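Local coordinates for protein polyhedrin (Orgyia pseudotsugata cypovirus 5, PDB 5A8U) that forms the crystalline occlusion bodies, or polyhedra, that protect cypovirus from the outside environment until insect larvae ingest them, at residues A[52-57]-A[190-195]; A[29-34]-A[47-52]; A[122-127]-A[154-159]. One frame throughout, in Å; residues are numbered along the deposited sequence.

Interaction 1. Residues A[52-57]-A[190-195]; sequences EVIAGS and IGFEVY
With CG of F192 set between its own backbone N and carbonyl carbon (chi1 65°), the phenyl ring leans across the strand pair and lies over G56. CA of G56 sits 4.1 Å from the centroid of the F192 ring, 27° off the normal, a CH-pi contact over the face. The G56 amide N lies above the same ring near its rim. G56 leaves that side of the sheet to the F192 ring. The strands run nearly exactly antiparallel. In the hydrogen-bonded pair I54-V194, I54 N gives a nearly straight bond to V194 O (2.8 Å, 167°) and V194 N returns one of 2.7 Å to I54 O. The pair G56-F192 is held by F192 N to G56 O at 3.0 Å and a longer bond from G56 N to F192 O, 3.2 Å. On the face of V53, A55 and E193, CG2 of V53 lies 4.0 Å from CE2 of Y195. The Y195 hydroxyl donates to OE1 of E193 over 2.6 Å, from above the carboxylate plane. R124 and R126 form salt bridges to this carboxylate, and S219 of the second subunit hydrogen-bonds to it. The strand pair thus has an apolar face turned to the neighbouring sheet and a face at the subunit interface, where E193 probably keeps its negative charge among two arginines and two hydroxyls.

Interaction 2. Residues A[29-34]-A[47-52]; sequences GINVTV and NWQGTE
The amide of N47 reaches across to N31 and T33, its ND2 giving one hydrogen bond to each. The bond to OD1 of N31 is 3.1 Å and nearly straight (167°); it meets a lone pair in the carbonyl plane, and the two amides are 7° from coplanar. The bond to OG1 of T33, also 3.1 Å, is more bent, with the hydroxyl tilted out of the N47 amide plane. CG of N47 stands anti to its backbone N (chi1 168°), which swings the amide over the facing strand. CG of Q49 packs 3.3 Å from N31 OD1; its NE2 bonds to G132 O of the third subunit. On the other face V32 O and CB of V34 lie at the W48 indole edge, in its plane, and CZ3 is 3.7 Å from CG2 of V34. Behind these lie the backbone pairs of an antiparallel beta hairpin, V32-W48 and I30-G50, with W48 N to V32 O at 2.8 Å. Further out, R241 of helix 230-241 bonds to N47 OD1, and F192 meets W48 edge-to-face. With both ND2 hydrogens and OD1 engaged, which probably fixes the rotation of the amide, the buried N47 ties hairpin to helix.

Interaction 3. Residues A[122-127]-A[154-159]; sequences ATRLRF and EDIINS
Here a loop with short 3-10 turns, segment 154-159 before strand 162-166, packs on strand 124-128, an outermost strand of the three-stranded antiparallel sheet. A single direct backbone hydrogen bond joins them, from L125 N to D155 O (3.0 Å), arriving in the carbonyl plane on a lone pair. CG1 of I157 lies between its backbone N and carbonyl carbon (chi1 52°), and its CD1 comes to 3.6 Å from CB of L125. CD1 of I156, a residue that also touches a crystal neighbour, rests 4.0 Å from CG of R124. The D155 carboxylate plane stands 84° from that of the R126 guanidinium; OD2 lies alongside CG of R126, and the salt bridge from OD2 to R126 NE is long, 3.9 Å. Each has a closer partner elsewhere: D155 OD1 pairs with R134 and OD2 with A152 N, whereas R126 binds E193, N151, and S219 of the second subunit. R124 likewise directs its NH1 to E193. Three waters bridge the segments. One lies between T123 O and N158 N, accepting from the latter, and a second spans D155 OD2 and, weakly, R124 NE. A third donates to L125 O and E154 O, at 3.0 Å from each oxygen.

In the fold
Interaction 2 comes first along the chain and runs directly into interaction 1, the two sharing E52 at the turn between strands 43-50 and 53-58. Interaction 3 is nested inside the loop that interaction 1 closes. Interactions 1 and 2 lie on different antiparallel sheets whose apolar faces pack together, their centres about 8 Å apart, with I54 and F192 against V32 and W48. Interactions 1 and 3 share the three-stranded sheet through the neighbouring strands 189-195 and 124-128, centres about 10 Å apart. Interactions 2 and 3, centres about 16 Å apart, do not touch. Interactions 1 and 3 meet the second subunit, interaction 2 the third, so the core contacts also lie against both other subunits.

Interaction 1. Residues A[52-57]-A[190-195]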
ATOM      1  N   GLU A  52      12.926   4.457 -10.454  1.00  6.75           N
ATOM      2  CA  GLU A  52      12.978   3.587 -11.633  1.00  3.68           C
ATOM      3  C   GLU A  52      11.588   3.233 -12.126  1.00  6.52           C
ATOM      4  O   GLU A  52      11.360   3.023 -13.319  1.00  5.10           O
ATOM      5  CB  GLU A  52      13.688   2.270 -11.271  1.00  4.29           C
ATOM      6  CG  GLU A  52      15.169   2.410 -10.940  1.00  7.38           C
ATOM      7  CD  GLU A  52      16.074   2.545 -12.150  1.00 11.24           C
ATOM      8  OE1 GLU A  52      15.620   2.422 -13.315  1.00  8.50           O
ATOM      9  OE2 GLU A  52      17.282   2.762 -11.921  1.00  7.59           O
ATOM     10  N   VAL A  53      10.664   3.117 -11.184  1.00  7.84           N
ATOM     11  CA  VAL A  53       9.322   2.696 -11.509  1.00  8.76           C
ATOM     12  C   VAL A  53       8.364   3.399 -10.563  1.00 10.88           C
ATOM     13  O   VAL A  53       8.648   3.616  -9.375  1.00 11.32           O
ATOM     14  CB  VAL A  53       9.186   1.175 -11.387  1.00  7.24           C
ATOM     15  CG1 VAL A  53       9.418   0.737  -9.952  1.00  7.57           C
ATOM     16  CG2 VAL A  53       7.819   0.705 -11.878  1.00 11.00           C
ATOM     17  N   ILE A  54       7.237   3.804 -11.107  1.00  6.12           N
ATOM     18  CA  ILE A  54       6.211   4.378 -10.272  1.00  5.49           C
ATOM     19  C   ILE A  54       4.889   3.731 -10.664  1.00  7.26           C
ATOM     20  O   ILE A  54       4.482   3.782 -11.817  1.00  9.62           O
ATOM     21  CB  ILE A  54       6.213   5.896 -10.419  1.00  9.94           C
ATOM     22  CG1 ILE A  54       5.309   6.542  -9.384  1.00 13.43           C
ATOM     23  CG2 ILE A  54       5.778   6.290 -11.780  1.00 18.31           C
ATOM     24  CD1 ILE A  54       5.543   8.028  -9.310  1.00 23.53           C
ATOM     25  N   ALA A  55       4.239   3.107  -9.687  1.00  6.56           N
ATOM     26  CA  ALA A  55       3.070   2.284  -9.930  1.00  5.72           C
ATOM     27  C   ALA A  55       2.110   2.544  -8.787  1.00  6.78           C
ATOM     28  O   ALA A  55       2.530   2.838  -7.670  1.00  8.10           O
ATOM     29  CB  ALA A  55       3.460   0.808  -9.949  1.00  7.38           C
ATOM     30  N   GLY A  56       0.818   2.412  -9.051  1.00  5.33           N
ATOM     31  CA  GLY A  56      -0.135   2.698  -8.002  1.00  5.93           C
ATOM     32  C   GLY A  56      -1.545   2.535  -8.526  1.00  5.55           C
ATOM     33  O   GLY A  56      -1.747   2.135  -9.678  1.00  6.12           O
ATOM     34  N   SER A  57      -2.509   2.835  -7.665  1.00  6.14           N
ATOM     35  CA  SER A  57      -3.906   2.664  -8.002  1.00  4.71           C
ATOM     36  C   SER A  57      -4.760   3.502  -7.061  1.00  4.65           C
ATOM     37  O   SER A  57      -4.302   3.918  -5.999  1.00  6.20           O
ATOM     38  CB  SER A  57      -4.311   1.179  -7.900  1.00  6.37           C
ATOM     39  OG  SER A  57      -4.413   0.748  -6.542  1.00  6.70           O
ATOM     40  N   ILE A 190      -8.730   3.376 -10.951  1.00  6.46           N
ATOM     41  CA  ILE A 190      -7.570   3.400 -11.843  1.00  5.53           C
ATOM     42  C   ILE A 190      -6.368   2.657 -11.301  1.00  5.90           C
ATOM     43  O   ILE A 190      -6.201   2.528 -10.097  1.00  5.83           O
ATOM     44  CB  ILE A 190      -7.088   4.843 -12.164  1.00  8.23           C
ATOM     45  CG1 ILE A 190      -6.513   5.526 -10.918  1.00  7.49           C
ATOM     46  CG2 ILE A 190      -8.194   5.664 -12.856  1.00  7.27           C
ATOM     47  CD1 ILE A 190      -5.893   6.868 -11.232  1.00 10.24           C
ATOM     48  N   GLY A 191      -5.542   2.183 -12.227  1.00  5.76           N
ATOM     49  CA  GLY A 191      -4.199   1.716 -11.937  1.00  6.50           C
ATOM     50  C   GLY A 191      -3.261   2.314 -12.974  1.00  5.54           C
ATOM     51  O   GLY A 191      -3.670   2.600 -14.098  1.00  7.17           O
ATOM     52  N   PHE A 192      -2.005   2.528 -12.607  1.00  4.93           N
ATOM     53  CA  PHE A 192      -1.034   3.066 -13.563  1.00  3.77           C
ATOM     54  C   PHE A 192       0.376   2.498 -13.334  1.00  5.21           C
ATOM     55  O   PHE A 192       0.712   2.033 -12.226  1.00  4.55           O
ATOM     56  CB  PHE A 192      -0.994   4.604 -13.484  1.00  4.34           C
ATOM     57  CG  PHE A 192      -0.485   5.117 -12.158  1.00  6.95           C
ATOM     58  CD1 PHE A 192       0.884   5.225 -11.922  1.00  8.13           C
ATOM     59  CD2 PHE A 192      -1.370   5.453 -11.141  1.00  9.11           C
ATOM     60  CE1 PHE A 192       1.369   5.660 -10.684  1.00 11.40           C
ATOM     61  CE2 PHE A 192      -0.883   5.896  -9.899  1.00  8.65           C
ATOM     62  CZ  PHE A 192       0.483   5.994  -9.682  1.00  9.78           C
ATOM     63  N   GLU A 193       1.185   2.534 -14.392  1.00  4.75           N
ATOM     64  CA  GLU A 193       2.618   2.202 -14.294  1.00  2.96           C
ATOM     65  C   GLU A 193       3.399   3.198 -15.122  1.00  4.99           C
ATOM     66  O   GLU A 193       3.046   3.463 -16.263  1.00  5.04           O
ATOM     67  CB  GLU A 193       2.903   0.790 -14.821  1.00  5.35           C
ATOM     68  CG  GLU A 193       2.035  -0.288 -14.184  1.00  4.76           C
ATOM     69  CD  GLU A 193       2.200  -1.657 -14.831  1.00  4.96           C
ATOM     70  OE1 GLU A 193       2.803  -1.739 -15.931  1.00  7.86           O
ATOM     71  OE2 GLU A 193       1.736  -2.651 -14.234  1.00  5.76           O
ATOM     72  N   VAL A 194       4.448   3.752 -14.541  1.00  4.28           N
ATOM     73  CA  VAL A 194       5.300   4.716 -15.236  1.00  5.28           C
ATOM     74  C   VAL A 194       6.751   4.297 -15.003  1.00  7.19           C
ATOM     75  O   VAL A 194       7.116   3.861 -13.913  1.00  6.20           O
ATOM     76  CB  VAL A 194       5.056   6.128 -14.690  1.00  5.92           C
ATOM     77  CG1 VAL A 194       6.174   7.125 -15.084  1.00  7.04           C
ATOM     78  CG2 VAL A 194       3.671   6.628 -15.098  1.00  5.27           C
ATOM     79  N   TYR A 195       7.556   4.423 -16.044  1.00  4.08           N
ATOM     80  CA  TYR A 195       8.895   3.871 -16.061  1.00  5.22           C
ATOM     81  C   TYR A 195       9.974   4.884 -16.435  1.00  4.93           C
ATOM     82  O   TYR A 195       9.790   5.711 -17.317  1.00  5.60           O
ATOM     83  CB  TYR A 195       8.948   2.707 -17.071  1.00  4.85           C
ATOM     84  CG  TYR A 195       8.008   1.568 -16.744  1.00  6.06           C
ATOM     85  CD1 TYR A 195       6.697   1.574 -17.201  1.00  5.74           C
ATOM     86  CD2 TYR A 195       8.437   0.482 -15.985  1.00  6.35           C
ATOM     87  CE1 TYR A 195       5.831   0.536 -16.911  1.00  7.20           C
ATOM     88  CE2 TYR A 195       7.594  -0.565 -15.697  1.00  5.04           C
ATOM     89  CZ  TYR A 195       6.293  -0.539 -16.162  1.00  5.99           C
ATOM     90  OH  TYR A 195       5.436  -1.566 -15.886  1.00  7.86           O
TER

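Interaction 2. Residues A[29-34]-A[47-52]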
ATOM      1  N   GLY A  29      14.160  12.103  -9.275  1.00 10.77           N
ATOM      2  CA  GLY A  29      12.783  11.689  -9.116  1.00 12.18           C
ATOM      3  C   GLY A  29      11.952  11.758 -10.379  1.00  7.88           C
ATOM      4  O   GLY A  29      12.131  12.644 -11.211  1.00 11.99           O
ATOM      5  N   ILE A  30      11.043  10.797 -10.524  1.00  7.80           N
ATOM      6  CA  ILE A  30       9.971  10.875 -11.505  1.00  5.42           C
ATOM      7  C   ILE A  30       8.697  11.049 -10.687  1.00  7.75           C
ATOM      8  O   ILE A  30       8.585  10.495  -9.590  1.00  9.28           O
ATOM      9  CB  ILE A  30       9.889   9.598 -12.410  1.00  8.58           C
ATOM     10  CG1 ILE A  30       9.848   8.312 -11.581  1.00 16.97           C
ATOM     11  CG2 ILE A  30      11.068   9.548 -13.405  1.00 10.46           C
ATOM     12  CD1 ILE A  30       9.468   7.054 -12.413  1.00 16.64           C
ATOM     13  N   ASN A  31       7.768  11.855 -11.194  1.00  7.68           N
ATOM     14  CA  ASN A  31       6.538  12.171 -10.469  1.00  7.83           C
ATOM     15  C   ASN A  31       5.332  11.779 -11.291  1.00  8.11           C
ATOM     16  O   ASN A  31       5.290  11.993 -12.496  1.00  8.46           O
ATOM     17  CB  ASN A  31       6.452  13.661 -10.148  1.00  9.05           C
ATOM     18  CG  ASN A  31       7.272  14.046  -8.943  1.00 12.39           C
ATOM     19  OD1 ASN A  31       6.761  14.141  -7.833  1.00 11.38           O
ATOM     20  ND2 ASN A  31       8.567  14.268  -9.158  1.00 14.78           N
ATOM     21  N   VAL A  32       4.349  11.203 -10.623  1.00  6.36           N
ATOM     22  CA  VAL A  32       3.062  10.932 -11.232  1.00  5.78           C
ATOM     23  C   VAL A  32       2.038  11.586 -10.328  1.00  4.19           C
ATOM     24  O   VAL A  32       2.046  11.370  -9.117  1.00  5.61           O
ATOM     25  CB  VAL A  32       2.803   9.424 -11.341  1.00  6.27           C
ATOM     26  CG1 VAL A  32       1.428   9.169 -11.933  1.00  8.48           C
ATOM     27  CG2 VAL A  32       3.893   8.794 -12.224  1.00  7.48           C
ATOM     28  N   THR A  33       1.185  12.422 -10.910  1.00  4.17           N
ATOM     29  CA  THR A  33       0.154  13.103 -10.153  1.00  5.18           C
ATOM     30  C   THR A  33      -1.205  12.787 -10.773  1.00  6.84           C
ATOM     31  O   THR A  33      -1.388  12.821 -12.000  1.00  5.31           O
ATOM     32  CB  THR A  33       0.391  14.620 -10.099  1.00  7.33           C
ATOM     33  OG1 THR A  33       1.720  14.864  -9.625  1.00  9.55           O
ATOM     34  CG2 THR A  33      -0.600  15.308  -9.131  1.00  7.18           C
ATOM     35  N   VAL A  34      -2.137  12.405  -9.917  1.00  5.40           N
ATOM     36  CA  VAL A  34      -3.521  12.283 -10.335  1.00  5.81           C
ATOM     37  C   VAL A  34      -4.283  13.428  -9.708  1.00  5.79           C
ATOM     38  O   VAL A  34      -4.251  13.615  -8.486  1.00  5.56           O
ATOM     39  CB  VAL A  34      -4.132  10.953  -9.870  1.00  8.03           C
ATOM     40  CG1 VAL A  34      -5.687  10.998  -9.904  1.00  5.83           C
ATOM     41  CG2 VAL A  34      -3.575   9.826 -10.700  1.00  5.85           C
ATOM     42  N   ASN A  47       0.017  12.500  -5.392  1.00  5.27           N
ATOM     43  CA  ASN A  47       1.330  12.606  -6.020  1.00  5.97           C
ATOM     44  C   ASN A  47       2.267  11.487  -5.548  1.00  8.04           C
ATOM     45  O   ASN A  47       2.586  11.390  -4.368  1.00  8.16           O
ATOM     46  CB  ASN A  47       1.929  14.004  -5.767  1.00  5.63           C
ATOM     47  CG  ASN A  47       3.409  14.094  -6.130  1.00  9.21           C
ATOM     48  OD1 ASN A  47       4.255  14.264  -5.259  1.00 12.41           O
ATOM     49  ND2 ASN A  47       3.724  13.957  -7.419  1.00  7.78           N
ATOM     50  N   TRP A  48       2.651  10.622  -6.481  1.00  7.47           N
ATOM     51  CA  TRP A  48       3.625   9.549  -6.234  1.00  8.09           C
ATOM     52  C   TRP A  48       5.005   9.928  -6.795  1.00  7.53           C
ATOM     53  O   TRP A  48       5.099  10.584  -7.828  1.00  9.31           O
ATOM     54  CB  TRP A  48       3.179   8.264  -6.924  1.00  5.79           C
ATOM     55  CG  TRP A  48       1.917   7.609  -6.437  1.00  9.84           C
ATOM     56  CD1 TRP A  48       1.820   6.524  -5.608  1.00 15.52           C
ATOM     57  CD2 TRP A  48       0.575   7.933  -6.828  1.00  7.94           C
ATOM     58  NE1 TRP A  48       0.497   6.173  -5.439  1.00 11.58           N
ATOM     59  CE2 TRP A  48      -0.284   7.030  -6.170  1.00 11.33           C
ATOM     60  CE3 TRP A  48       0.017   8.917  -7.650  1.00  8.39           C
ATOM     61  CZ2 TRP A  48      -1.672   7.079  -6.320  1.00  9.34           C
ATOM     62  CZ3 TRP A  48      -1.363   8.959  -7.800  1.00  9.10           C
ATOM     63  CH2 TRP A  48      -2.189   8.048  -7.140  1.00  7.85           C
ATOM     64  N   GLN A  49       6.076   9.495  -6.125  1.00  8.38           N
ATOM     65  CA  GLN A  49       7.426   9.723  -6.621  1.00  9.13           C
ATOM     66  C   GLN A  49       8.163   8.393  -6.639  1.00  8.73           C
ATOM     67  O   GLN A  49       7.804   7.468  -5.912  1.00  7.81           O
ATOM     68  CB  GLN A  49       8.194  10.673  -5.697  1.00  9.78           C
ATOM     69  CG  GLN A  49       7.549  12.010  -5.457  1.00 21.19           C
ATOM     70  CD  GLN A  49       8.353  12.856  -4.489  1.00 23.35           C
ATOM     71  OE1 GLN A  49       9.535  13.145  -4.730  1.00 16.56           O
ATOM     72  NE2 GLN A  49       7.722  13.247  -3.376  1.00 16.02           N
ATOM     73  N   GLY A  50       9.198   8.292  -7.465  1.00  8.10           N
ATOM     74  CA  GLY A  50      10.010   7.085  -7.499  1.00  6.27           C
ATOM     75  C   GLY A  50      11.244   7.335  -8.346  1.00  7.56           C
ATOM     76  O   GLY A  50      11.404   8.410  -8.895  1.00  7.75           O
ATOM     77  N   THR A  51      12.119   6.344  -8.442  1.00  4.23           N
ATOM     78  CA  THR A  51      13.352   6.507  -9.190  1.00  6.87           C
ATOM     79  C   THR A  51      13.311   5.731 -10.504  1.00 10.72           C
ATOM     80  O   THR A  51      13.601   6.290 -11.548  1.00  8.99           O
ATOM     81  CB  THR A  51      14.538   6.041  -8.356  1.00  8.75           C
ATOM     82  OG1 THR A  51      14.205   4.790  -7.730  1.00  7.47           O
ATOM     83  CG2 THR A  51      14.857   7.077  -7.292  1.00  8.95           C
ATOM     84  N   GLU A  52      12.926   4.457 -10.454  1.00  6.75           N
ATOM     85  CA  GLU A  52      12.978   3.587 -11.633  1.00  3.68           C
ATOM     86  C   GLU A  52      11.588   3.233 -12.126  1.00  6.52           C
ATOM     87  O   GLU A  52      11.360   3.023 -13.319  1.00  5.10           O
ATOM     88  CB  GLU A  52      13.688   2.270 -11.271  1.00  4.29           C
ATOM     89  CG  GLU A  52      15.169   2.410 -10.940  1.00  7.38           C
ATOM     90  CD  GLU A  52      16.074   2.545 -12.150  1.00 11.24           C
ATOM     91  OE1 GLU A  52      15.620   2.422 -13.315  1.00  8.50           O
ATOM     92  OE2 GLU A  52      17.282   2.762 -11.921  1.00  7.59           O
TER

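Interaction 3. Residues A[122-127]-A[154-159]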
ATOM      1  N   ALA A 122       6.082   3.783 -22.679  1.00  9.03           N
ATOM      2  CA  ALA A 122       5.789   2.641 -21.810  1.00  6.76           C
ATOM      3  C   ALA A 122       4.723   2.920 -20.734  1.00  5.90           C
ATOM      4  O   ALA A 122       4.334   2.019 -19.997  1.00  7.32           O
ATOM      5  CB  ALA A 122       7.077   2.115 -21.157  1.00  6.97           C
ATOM      6  N   THR A 123       4.253   4.154 -20.649  1.00  5.90           N
ATOM      7  CA  THR A 123       3.273   4.491 -19.621  1.00  4.24           C
ATOM      8  C   THR A 123       1.973   3.716 -19.809  1.00  5.72           C
ATOM      9  O   THR A 123       1.428   3.677 -20.918  1.00  7.48           O
ATOM     10  CB  THR A 123       2.987   6.006 -19.650  1.00  7.15           C
ATOM     11  OG1 THR A 123       4.197   6.712 -19.333  1.00 11.08           O
ATOM     12  CG2 THR A 123       1.896   6.371 -18.659  1.00  6.76           C
ATOM     13  N   ARG A 124       1.481   3.118 -18.724  1.00  5.84           N
ATOM     14  CA  ARG A 124       0.144   2.504 -18.709  1.00  4.60           C
ATOM     15  C   ARG A 124      -0.795   3.240 -17.776  1.00  5.75           C
ATOM     16  O   ARG A 124      -0.441   3.519 -16.632  1.00  6.89           O
ATOM     17  CB  ARG A 124       0.224   1.050 -18.239  1.00  8.48           C
ATOM     18  CG  ARG A 124       0.835   0.122 -19.261  1.00 10.02           C
ATOM     19  CD  ARG A 124       1.148  -1.222 -18.620  1.00 10.70           C
ATOM     20  NE  ARG A 124       1.385  -2.274 -19.604  1.00 11.52           N
ATOM     21  CZ  ARG A 124       1.976  -3.430 -19.322  1.00 11.22           C
ATOM     22  NH1 ARG A 124       2.431  -3.660 -18.094  1.00 10.51           N
ATOM     23  NH2 ARG A 124       2.132  -4.343 -20.270  1.00 11.12           N
ATOM     24  N   LEU A 125      -2.015   3.502 -18.245  1.00  4.26           N
ATOM     25  CA  LEU A 125      -3.066   4.011 -17.377  1.00  4.35           C
ATOM     26  C   LEU A 125      -4.237   3.076 -17.606  1.00  5.74           C
ATOM     27  O   LEU A 125      -4.730   2.966 -18.733  1.00  8.34           O
ATOM     28  CB  LEU A 125      -3.447   5.453 -17.739  1.00  6.13           C
ATOM     29  CG  LEU A 125      -4.642   6.058 -16.978  1.00  9.07           C
ATOM     30  CD1 LEU A 125      -4.475   6.042 -15.447  1.00  8.01           C
ATOM     31  CD2 LEU A 125      -4.956   7.472 -17.499  1.00  8.62           C
ATOM     32  N   ARG A 126      -4.664   2.370 -16.564  1.00  6.12           N
ATOM     33  CA  ARG A 126      -5.766   1.427 -16.733  1.00  6.60           C
ATOM     34  C   ARG A 126      -7.036   1.904 -16.061  1.00  8.43           C
ATOM     35  O   ARG A 126      -7.009   2.319 -14.897  1.00  6.56           O
ATOM     36  CB  ARG A 126      -5.419   0.060 -16.123  1.00  6.50           C
ATOM     37  CG  ARG A 126      -4.116  -0.583 -16.624  1.00  8.10           C
ATOM     38  CD  ARG A 126      -4.001  -2.021 -16.103  1.00  8.68           C
ATOM     39  NE  ARG A 126      -2.689  -2.631 -16.346  1.00  7.18           N
ATOM     40  CZ  ARG A 126      -1.673  -2.591 -15.490  1.00  8.96           C
ATOM     41  NH1 ARG A 126      -1.800  -1.953 -14.320  1.00  6.16           N
ATOM     42  NH2 ARG A 126      -0.519  -3.182 -15.800  1.00  8.23           N
ATOM     43  N   PHE A 127      -8.157   1.809 -16.772  1.00  7.13           N
ATOM     44  CA  PHE A 127      -9.457   2.147 -16.183  1.00  8.37           C
ATOM     45  C   PHE A 127     -10.270   0.909 -15.835  1.00  9.38           C
ATOM     46  O   PHE A 127     -10.271  -0.073 -16.584  1.00 11.23           O
ATOM     47  CB  PHE A 127     -10.255   3.037 -17.134  1.00  9.17           C
ATOM     48  CG  PHE A 127      -9.784   4.458 -17.145  1.00  7.87           C
ATOM     49  CD1 PHE A 127      -9.998   5.265 -16.038  1.00  8.74           C
ATOM     50  CD2 PHE A 127      -9.134   4.988 -18.248  1.00 14.18           C
ATOM     51  CE1 PHE A 127      -9.569   6.576 -16.015  1.00  8.79           C
ATOM     52  CE2 PHE A 127      -8.696   6.320 -18.240  1.00 14.37           C
ATOM     53  CZ  PHE A 127      -8.914   7.113 -17.117  1.00 11.56           C
ATOM     54  N   GLU A 154      -4.879  -0.058 -25.328  1.00  9.24           N
ATOM     55  CA  GLU A 154      -5.348   1.276 -24.979  1.00 15.58           C
ATOM     56  C   GLU A 154      -4.808   1.798 -23.648  1.00 11.55           C
ATOM     57  O   GLU A 154      -4.963   2.980 -23.327  1.00  9.84           O
ATOM     58  CB  GLU A 154      -6.880   1.313 -24.974  1.00 14.94           C
ATOM     59  CG  GLU A 154      -7.504   1.135 -26.360  1.00 13.37           C
ATOM     60  CD  GLU A 154      -7.768  -0.320 -26.734  1.00 19.14           C
ATOM     61  OE1 GLU A 154      -7.330  -1.244 -26.004  1.00 13.71           O
ATOM     62  OE2 GLU A 154      -8.431  -0.539 -27.774  1.00 17.65           O
ATOM     63  N   ASP A 155      -4.167   0.932 -22.875  1.00  9.36           N
ATOM     64  CA  ASP A 155      -3.538   1.385 -21.639  1.00  9.19           C
ATOM     65  C   ASP A 155      -2.365   2.295 -21.980  1.00  8.02           C
ATOM     66  O   ASP A 155      -1.932   3.085 -21.166  1.00  7.58           O
ATOM     67  CB  ASP A 155      -2.989   0.200 -20.835  1.00 10.32           C
ATOM     68  CG  ASP A 155      -4.057  -0.791 -20.435  1.00 13.85           C
ATOM     69  OD1 ASP A 155      -5.260  -0.453 -20.463  1.00 17.24           O
ATOM     70  OD2 ASP A 155      -3.671  -1.916 -20.061  1.00 12.86           O
ATOM     71  N   ILE A 156      -1.830   2.142 -23.188  1.00  6.80           N
ATOM     72  CA  ILE A 156      -0.665   2.890 -23.623  1.00  9.03           C
ATOM     73  C   ILE A 156      -1.172   4.237 -24.093  1.00  6.84           C
ATOM     74  O   ILE A 156      -1.536   4.404 -25.261  1.00 10.76           O
ATOM     75  CB  ILE A 156       0.081   2.153 -24.755  1.00  7.90           C
ATOM     76  CG1 ILE A 156       0.542   0.772 -24.256  1.00 11.60           C
ATOM     77  CG2 ILE A 156       1.290   2.957 -25.210  1.00  9.43           C
ATOM     78  CD1 ILE A 156       1.553   0.861 -23.109  1.00  9.47           C
ATOM     79  N   ILE A 157      -1.190   5.193 -23.175  1.00  8.00           N
ATOM     80  CA  ILE A 157      -1.833   6.475 -23.428  1.00  7.82           C
ATOM     81  C   ILE A 157      -0.915   7.548 -23.982  1.00  8.54           C
ATOM     82  O   ILE A 157      -1.381   8.652 -24.266  1.00  9.82           O
ATOM     83  CB  ILE A 157      -2.475   7.042 -22.147  1.00  8.21           C
ATOM     84  CG1 ILE A 157      -1.460   7.074 -21.007  1.00  8.62           C
ATOM     85  CG2 ILE A 157      -3.741   6.259 -21.794  1.00 15.22           C
ATOM     86  CD1 ILE A 157      -1.917   7.974 -19.855  1.00 17.77           C
ATOM     87  N   ASN A 158       0.372   7.237 -24.137  1.00  7.09           N
ATOM     88  CA  ASN A 158       1.358   8.243 -24.509  1.00  9.92           C
ATOM     89  C   ASN A 158       0.899   9.170 -25.631  1.00  9.84           C
ATOM     90  O   ASN A 158       1.013  10.392 -25.528  1.00 11.13           O
ATOM     91  CB  ASN A 158       2.698   7.598 -24.894  1.00  8.51           C
ATOM     92  CG  ASN A 158       3.766   8.632 -25.172  1.00 11.12           C
ATOM     93  OD1 ASN A 158       3.913   9.599 -24.425  1.00 10.50           O
ATOM     94  ND2 ASN A 158       4.510   8.441 -26.249  1.00 17.47           N
ATOM     95  N   SER A 159       0.373   8.605 -26.708  1.00 10.05           N
ATOM     96  CA  SER A 159       0.053   9.452 -27.861  1.00 11.52           C
ATOM     97  C   SER A 159      -1.066  10.461 -27.578  1.00 10.37           C
ATOM     98  O   SER A 159      -1.128  11.507 -28.230  1.00 14.86           O
ATOM     99  CB  SER A 159      -0.235   8.620 -29.122  1.00 12.07           C
ATOM    100  OG  SER A 159      -1.407   7.839 -28.984  1.00 16.68           O
TER
HETATM  101  O   HOH W   1       2.040   5.186 -23.010  1.00  8.59           O
HETATM  102  O   HOH W   2      -1.085  -2.544 -21.410  1.00 15.95           O
HETATM  103  O   HOH W   3      -6.250   4.244 -20.957  1.00 22.24           O